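Glutaryl-CoA dehydrogenase (Mycobacterium smegmatis, PDB 3SF6) belongs to the acyl-CoA dehydrogenase family of flavoproteins and carries dihydroflavine-adenine dinucleotide in a pocket of its four-chain assembly. Local coordinates at residues H124-D129 / P254-N259; L136-M139 / H143-G146. One frame throughout, in Å; residues are numbered along the deposited sequence.

How the interactions relate
Both contacts involve the helical N-terminal part of this acyl-CoA dehydrogenase fold, and their centres lie about 16 Å apart. Interaction 1 joins the end of helix 106-126 to the early turns of helix 252-286, so residues distant in sequence come together. Interaction 2 is local: it joins helix 129-140, which follows helix 106-126 in the chain, to the loop entering strand 146-149, an outer strand of a mixed sheet. Along the chain it is nested inside the loop that interaction 1 closes. The two touch where H124 packs on L136. The C257 side chain and G146 each lie about 10 Å from a bound dihydroflavine-adenine dinucleotide.

Interaction 1: H124-D129 / P254-N259; sequences HAFGSD and PLRCLN
F126 and A125, at the C-terminal end of helix 106-126, pack against R256 and C257 of helix 252-286, a helix-helix contact between the N-terminal and C-terminal helical parts of the acyl-CoA dehydrogenase fold. The buried side is built round the F126 ring and C257. C257 SG meets the ring at the edge, in the ring plane, 4.0 Å from F126 CE2; this is a cysteine sulfur-aromatic contact. With F126 CG anti to its carbonyl carbon (chi1 -52°), the ring reaches across to helix 252-286, while A125 CB covers one face over the centre. L118, Y121 and A122 of helix 106-126 also touch C257, and L245 lies against F126.

The solvent side, polar and bridged by water, belongs to the exposed R256. Its chain bends at chi3 (51°) and sets one guanidinium face against F126 CZ, which lies off-centre, toward the rim of the guanidinium, with the two planes 68° apart; R256 NH1 is 3.7 Å from F126 CE1. No direct hydrogen bond joins the segments, and R256 NH2, 3.9 Å from A125 CB, is bonded to Y121 OH. One water bridges the polar edge: it donates to A125 O at 2.6 Å and accepts a weak hydrogen bond from R256 NH1 at 3.4 Å.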
ATOM      1  N   HIS A 124     -27.314  21.741 -24.054  1.00  8.01           N
ATOM      2  CA  HIS A 124     -28.286  22.218 -23.055  1.00  8.86           C
ATOM      3  C   HIS A 124     -27.774  23.480 -22.351  1.00  9.26           C
ATOM      4  O   HIS A 124     -28.556  24.429 -22.100  1.00  9.97           O
ATOM      5  CB  HIS A 124     -28.576  21.087 -22.079  1.00  9.27           C
ATOM      6  CG  HIS A 124     -29.831  21.241 -21.283  1.00 11.91           C
ATOM      7  ND1 HIS A 124     -29.932  22.128 -20.224  1.00 16.68           N
ATOM      8  CD2 HIS A 124     -30.991  20.536 -21.301  1.00 12.18           C
ATOM      9  CE1 HIS A 124     -31.141  22.016 -19.682  1.00 19.84           C
ATOM     10  NE2 HIS A 124     -31.805  21.057 -20.312  1.00 15.30           N
ATOM     11  N   ALA A 125     -26.485  23.502 -22.017  1.00  8.60           N
ATOM     12  CA  ALA A 125     -25.884  24.555 -21.200  1.00  9.52           C
ATOM     13  C   ALA A 125     -25.423  25.770 -21.982  1.00 10.51           C
ATOM     14  O   ALA A 125     -25.516  26.920 -21.479  1.00 12.30           O
ATOM     15  CB  ALA A 125     -24.704  24.013 -20.399  1.00 10.04           C
ATOM     16  N   PHE A 126     -24.935  25.542 -23.200  1.00  9.60           N
ATOM     17  CA  PHE A 126     -24.278  26.590 -23.974  1.00  9.52           C
ATOM     18  C   PHE A 126     -24.853  26.832 -25.350  1.00 10.23           C
ATOM     19  O   PHE A 126     -24.383  27.715 -26.070  1.00  9.74           O
ATOM     20  CB  PHE A 126     -22.782  26.257 -24.118  1.00  9.18           C
ATOM     21  CG  PHE A 126     -22.108  25.969 -22.820  1.00 10.74           C
ATOM     22  CD1 PHE A 126     -21.972  26.950 -21.860  1.00 10.88           C
ATOM     23  CD2 PHE A 126     -21.588  24.705 -22.558  1.00 11.86           C
ATOM     24  CE1 PHE A 126     -21.376  26.689 -20.645  1.00 13.39           C
ATOM     25  CE2 PHE A 126     -20.987  24.458 -21.338  1.00 11.65           C
ATOM     26  CZ  PHE A 126     -20.871  25.424 -20.402  1.00 11.03           C
ATOM     27  N   GLY A 127     -25.833  26.022 -25.737  1.00 10.02           N
ATOM     28  CA  GLY A 127     -26.364  26.075 -27.085  1.00 10.03           C
ATOM     29  C   GLY A 127     -27.391  27.176 -27.235  1.00 10.12           C
ATOM     30  O   GLY A 127     -27.961  27.696 -26.251  1.00 10.88           O
ATOM     31  N   SER A 128     -27.606  27.559 -28.479  1.00 10.35           N
ATOM     32  CA  SER A 128     -28.755  28.388 -28.854  1.00 11.12           C
ATOM     33  C   SER A 128     -30.054  27.582 -28.719  1.00 11.45           C
ATOM     34  O   SER A 128     -30.046  26.343 -28.707  1.00 10.61           O
ATOM     35  CB  SER A 128     -28.588  28.842 -30.305  1.00 11.73           C
ATOM     36  OG  SER A 128     -28.605  27.717 -31.194  1.00 11.60           O
ATOM     37  N   ASP A 129     -31.184  28.284 -28.693  1.00 13.00           N
ATOM     38  CA  ASP A 129     -32.461  27.572 -28.704  1.00 12.81           C
ATOM     39  C   ASP A 129     -32.585  26.722 -29.971  1.00 12.45           C
ATOM     40  O   ASP A 129     -33.088  25.596 -29.921  1.00 12.37           O
ATOM     41  CB  ASP A 129     -33.630  28.555 -28.618  1.00 14.17           C
ATOM     42  CG  ASP A 129     -33.702  29.291 -27.282  1.00 18.35           C
ATOM     43  OD1 ASP A 129     -32.987  28.945 -26.326  1.00 22.71           O
ATOM     44  OD2 ASP A 129     -34.553  30.212 -27.205  1.00 22.63           O
ATOM     45  N   PRO A 254     -15.997  23.605 -21.576  1.00  7.84           N
ATOM     46  CA  PRO A 254     -15.854  22.154 -21.605  1.00  7.70           C
ATOM     47  C   PRO A 254     -15.606  21.549 -20.223  1.00  6.92           C
ATOM     48  O   PRO A 254     -16.046  20.428 -19.949  1.00  8.67           O
ATOM     49  CB  PRO A 254     -14.643  21.930 -22.537  1.00  8.44           C
ATOM     50  CG  PRO A 254     -13.950  23.264 -22.613  1.00  8.11           C
ATOM     51  CD  PRO A 254     -15.068  24.252 -22.524  1.00  8.92           C
ATOM     52  N   LEU A 255     -14.911  22.279 -19.365  1.00  7.77           N
ATOM     53  CA  LEU A 255     -14.675  21.812 -18.003  1.00  8.68           C
ATOM     54  C   LEU A 255     -15.950  21.651 -17.204  1.00  8.97           C
ATOM     55  O   LEU A 255     -16.039  20.727 -16.390  1.00  9.07           O
ATOM     56  CB  LEU A 255     -13.673  22.703 -17.221  1.00 10.33           C
ATOM     57  CG  LEU A 255     -12.250  22.761 -17.803  1.00 13.29           C
ATOM     58  CD1 LEU A 255     -11.309  23.634 -16.971  1.00 15.53           C
ATOM     59  CD2 LEU A 255     -11.678  21.395 -17.968  1.00 15.85           C
ATOM     60  N   ARG A 256     -16.941  22.515 -17.403  1.00  8.54           N
ATOM     61  CA  ARG A 256     -18.235  22.295 -16.718  1.00  9.68           C
ATOM     62  C   ARG A 256     -18.875  20.986 -17.160  1.00  8.92           C
ATOM     63  O   ARG A 256     -19.481  20.288 -16.347  1.00  8.59           O
ATOM     64  CB  ARG A 256     -19.219  23.440 -16.977  1.00 11.61           C
ATOM     65  CG  ARG A 256     -19.066  24.699 -16.124  1.00 19.34           C
ATOM     66  CD  ARG A 256     -20.219  25.736 -16.470  1.00 21.49           C
ATOM     67  NE  ARG A 256     -21.558  25.115 -16.432  1.00 25.68           N
ATOM     68  CZ  ARG A 256     -22.713  25.722 -16.766  1.00 31.41           C
ATOM     69  NH1 ARG A 256     -22.727  26.977 -17.207  1.00 32.91           N
ATOM     70  NH2 ARG A 256     -23.872  25.062 -16.685  1.00 32.05           N
ATOM     71  N   CYS A 257     -18.749  20.666 -18.449  1.00  6.76           N
ATOM     72  CA  CYS A 257     -19.285  19.404 -18.976  1.00  6.75           C
ATOM     73  C   CYS A 257     -18.555  18.243 -18.291  1.00  6.04           C
ATOM     74  O   CYS A 257     -19.181  17.268 -17.841  1.00  6.41           O
ATOM     75  CB  CYS A 257     -19.084  19.294 -20.478  1.00  6.19           C
ATOM     76  SG  CYS A 257     -19.842  20.660 -21.412  1.00  7.67           S
ATOM     77  N   LEU A 258     -17.234  18.310 -18.232  1.00  6.56           N
ATOM     78  CA  LEU A 258     -16.468  17.232 -17.586  1.00  6.91           C
ATOM     79  C   LEU A 258     -16.912  17.026 -16.147  1.00  6.44           C
ATOM     80  O   LEU A 258     -16.986  15.902 -15.687  1.00  7.46           O
ATOM     81  CB  LEU A 258     -14.976  17.481 -17.604  1.00  7.91           C
ATOM     82  CG  LEU A 258     -14.323  17.630 -18.973  1.00 10.48           C
ATOM     83  CD1 LEU A 258     -12.801  17.874 -18.891  1.00 13.15           C
ATOM     84  CD2 LEU A 258     -14.561  16.430 -19.814  1.00 14.88           C
ATOM     85  N   ASN A 259     -17.172  18.106 -15.436  1.00  6.27           N
ATOM     86  CA  ASN A 259     -17.592  17.961 -14.042  1.00  7.76           C
ATOM     87  C   ASN A 259     -18.942  17.287 -13.921  1.00  7.44           C
ATOM     88  O   ASN A 259     -19.183  16.534 -12.987  1.00  7.14           O
ATOM     89  CB  ASN A 259     -17.433  19.280 -13.329  1.00  8.96           C
ATOM     90  CG  ASN A 259     -15.910  19.562 -12.990  1.00 12.22           C
ATOM     91  OD1 ASN A 259     -15.248  18.726 -12.342  1.00 20.39           O
ATOM     92  ND2 ASN A 259     -15.389  20.708 -13.406  1.00 17.62           N
TER
HETATM   93  O   HOH W   1     -25.638  27.433 -18.911  1.00 23.73           O

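Interaction 2: L136-M139 / H143-G146; sequences LPDM and HRIG
D138 and M139, near the C-terminal end of helix 129-140, are met by H143, R144 and G146 as the chain turns back toward strand 146-149. One backbone hydrogen bond crosses the contact, from R144 N to D138 O (3.0 Å, 155° at the hydrogen). One residue on, M139 CA makes a nearly straight CA-H...O contact with R144 O at 3.4 Å. Beside them the D138 and R144 side chains run the same way, D138 CB 3.7 Å from R144 CG. The M139 chain bends at chi3 (87°), and its methyl CE ends 3.8 Å from G146 CA.

Farther out, the R144 chain, folded at chi2, lets NH1 donate a hydrogen bond to H143 O (3.0 Å), which lies somewhat out of the guanidinium plane. Q115 of helix 106-126 braces both segments: its NE2 bonds M139 O and R144 O, and its OE1 takes G146 N. S141 OG binds both D138 O and H143 ND1.

D138 OD2 and R144 NE stay 4.7 Å apart, so any attraction between these opposite charges is probably a modest addition to a turn whose hydrogen bonds run through backbone groups, the Q115 amide and S141 OG.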
ATOM      1  N   LEU A 136     -31.642  18.082 -29.133  1.00  8.98           N
ATOM      2  CA  LEU A 136     -31.805  17.391 -27.841  1.00  9.19           C
ATOM      3  C   LEU A 136     -32.901  16.318 -27.807  1.00  8.42           C
ATOM      4  O   LEU A 136     -32.658  15.219 -27.267  1.00  8.76           O
ATOM      5  CB  LEU A 136     -31.927  18.370 -26.656  1.00  9.51           C
ATOM      6  CG  LEU A 136     -30.710  19.225 -26.347  1.00  8.07           C
ATOM      7  CD1 LEU A 136     -31.001  20.209 -25.191  1.00 10.65           C
ATOM      8  CD2 LEU A 136     -29.483  18.349 -26.057  1.00 10.04           C
ATOM      9  N   PRO A 137     -34.087  16.567 -28.396  1.00  9.50           N
ATOM     10  CA  PRO A 137     -35.084  15.474 -28.273  1.00  9.93           C
ATOM     11  C   PRO A 137     -34.683  14.188 -28.994  1.00  9.15           C
ATOM     12  O   PRO A 137     -34.885  13.096 -28.470  1.00  9.26           O
ATOM     13  CB  PRO A 137     -36.346  16.075 -28.907  1.00 10.39           C
ATOM     14  CG  PRO A 137     -36.162  17.599 -28.677  1.00 11.58           C
ATOM     15  CD  PRO A 137     -34.686  17.820 -28.890  1.00  9.67           C
ATOM     16  N   ASP A 138     -34.054  14.300 -30.160  1.00  9.00           N
ATOM     17  CA  ASP A 138     -33.585  13.103 -30.851  1.00  9.43           C
ATOM     18  C   ASP A 138     -32.367  12.427 -30.186  1.00  8.70           C
ATOM     19  O   ASP A 138     -32.154  11.217 -30.348  1.00  9.77           O
ATOM     20  CB  ASP A 138     -33.209  13.411 -32.287  1.00 10.02           C
ATOM     21  CG  ASP A 138     -34.424  13.596 -33.207  1.00 14.30           C
ATOM     22  OD1 ASP A 138     -35.582  13.294 -32.824  1.00 14.43           O
ATOM     23  OD2 ASP A 138     -34.166  14.036 -34.343  1.00 15.84           O
ATOM     24  N   MET A 139     -31.586  13.207 -29.454  1.00  7.99           N
ATOM     25  CA  MET A 139     -30.517  12.650 -28.631  1.00  7.08           C
ATOM     26  C   MET A 139     -31.067  11.927 -27.400  1.00  8.79           C
ATOM     27  O   MET A 139     -30.602  10.849 -27.018  1.00  8.61           O
ATOM     28  CB  MET A 139     -29.508  13.750 -28.255  1.00  7.59           C
ATOM     29  CG  MET A 139     -28.733  14.249 -29.478  1.00  8.17           C
ATOM     30  SD  MET A 139     -27.669  15.631 -29.108  1.00  8.18           S
ATOM     31  CE  MET A 139     -26.150  14.762 -28.558  1.00  8.96           C
ATOM     32  N   HIS A 143     -32.101   8.357 -31.106  1.00 10.23           N
ATOM     33  CA  HIS A 143     -32.087   8.313 -32.561  0.60 11.90           C
ATOM     34  C   HIS A 143     -30.961   9.092 -33.202  1.00 11.56           C
ATOM     35  O   HIS A 143     -30.602   8.774 -34.326  1.00 12.88           O
ATOM     36  CB  HIS A 143     -33.433   8.701 -33.113  0.60 12.51           C
ATOM     37  CG  HIS A 143     -34.435   7.626 -32.911  0.60 15.19           C
ATOM     38  ND1 HIS A 143     -35.142   7.492 -31.739  0.60 15.63           N
ATOM     39  CD2 HIS A 143     -34.741   6.545 -33.674  0.60 14.94           C
ATOM     40  CE1 HIS A 143     -35.913   6.424 -31.824  0.60 17.49           C
ATOM     41  NE2 HIS A 143     -35.684   5.831 -32.986  0.60 17.32           N
ATOM     42  N   ARG A 144     -30.350  10.043 -32.471  1.00  9.96           N
ATOM     43  CA  ARG A 144     -29.130  10.712 -32.912  1.00  9.57           C
ATOM     44  C   ARG A 144     -28.107  10.579 -31.781  1.00  9.43           C
ATOM     45  O   ARG A 144     -28.427  10.790 -30.599  1.00  9.20           O
ATOM     46  CB  ARG A 144     -29.394  12.175 -33.240  1.00 10.22           C
ATOM     47  CG  ARG A 144     -30.319  12.394 -34.434  1.00 11.59           C
ATOM     48  CD  ARG A 144     -29.705  11.964 -35.740  1.00 15.90           C
ATOM     49  NE  ARG A 144     -30.622  12.171 -36.864  1.00 21.19           N
ATOM     50  CZ  ARG A 144     -31.322  11.193 -37.441  1.00 29.45           C
ATOM     51  NH1 ARG A 144     -31.260   9.937 -36.983  1.00 32.00           N
ATOM     52  NH2 ARG A 144     -32.125  11.464 -38.480  1.00 33.06           N
ATOM     53  N   ILE A 145     -26.906  10.155 -32.149  1.00  8.48           N
ATOM     54  CA  ILE A 145     -25.834   9.901 -31.196  1.00  7.91           C
ATOM     55  C   ILE A 145     -24.837  11.058 -31.235  1.00  7.87           C
ATOM     56  O   ILE A 145     -24.473  11.543 -32.318  1.00  7.91           O
ATOM     57  CB  ILE A 145     -25.140   8.570 -31.467  1.00  7.87           C
ATOM     58  CG1 ILE A 145     -26.102   7.418 -31.227  1.00 11.88           C
ATOM     59  CG2 ILE A 145     -23.867   8.448 -30.603  1.00  9.99           C
ATOM     60  CD1 ILE A 145     -25.505   6.026 -31.585  1.00 15.46           C
ATOM     61  N   GLY A 146     -24.430  11.512 -30.061  1.00  6.43           N
ATOM     62  CA  GLY A 146     -23.400  12.535 -29.935  1.00  6.90           C
ATOM     63  C   GLY A 146     -22.048  12.019 -29.464  1.00  6.37           C
ATOM     64  O   GLY A 146     -21.913  10.921 -28.902  1.00  6.46           O
TER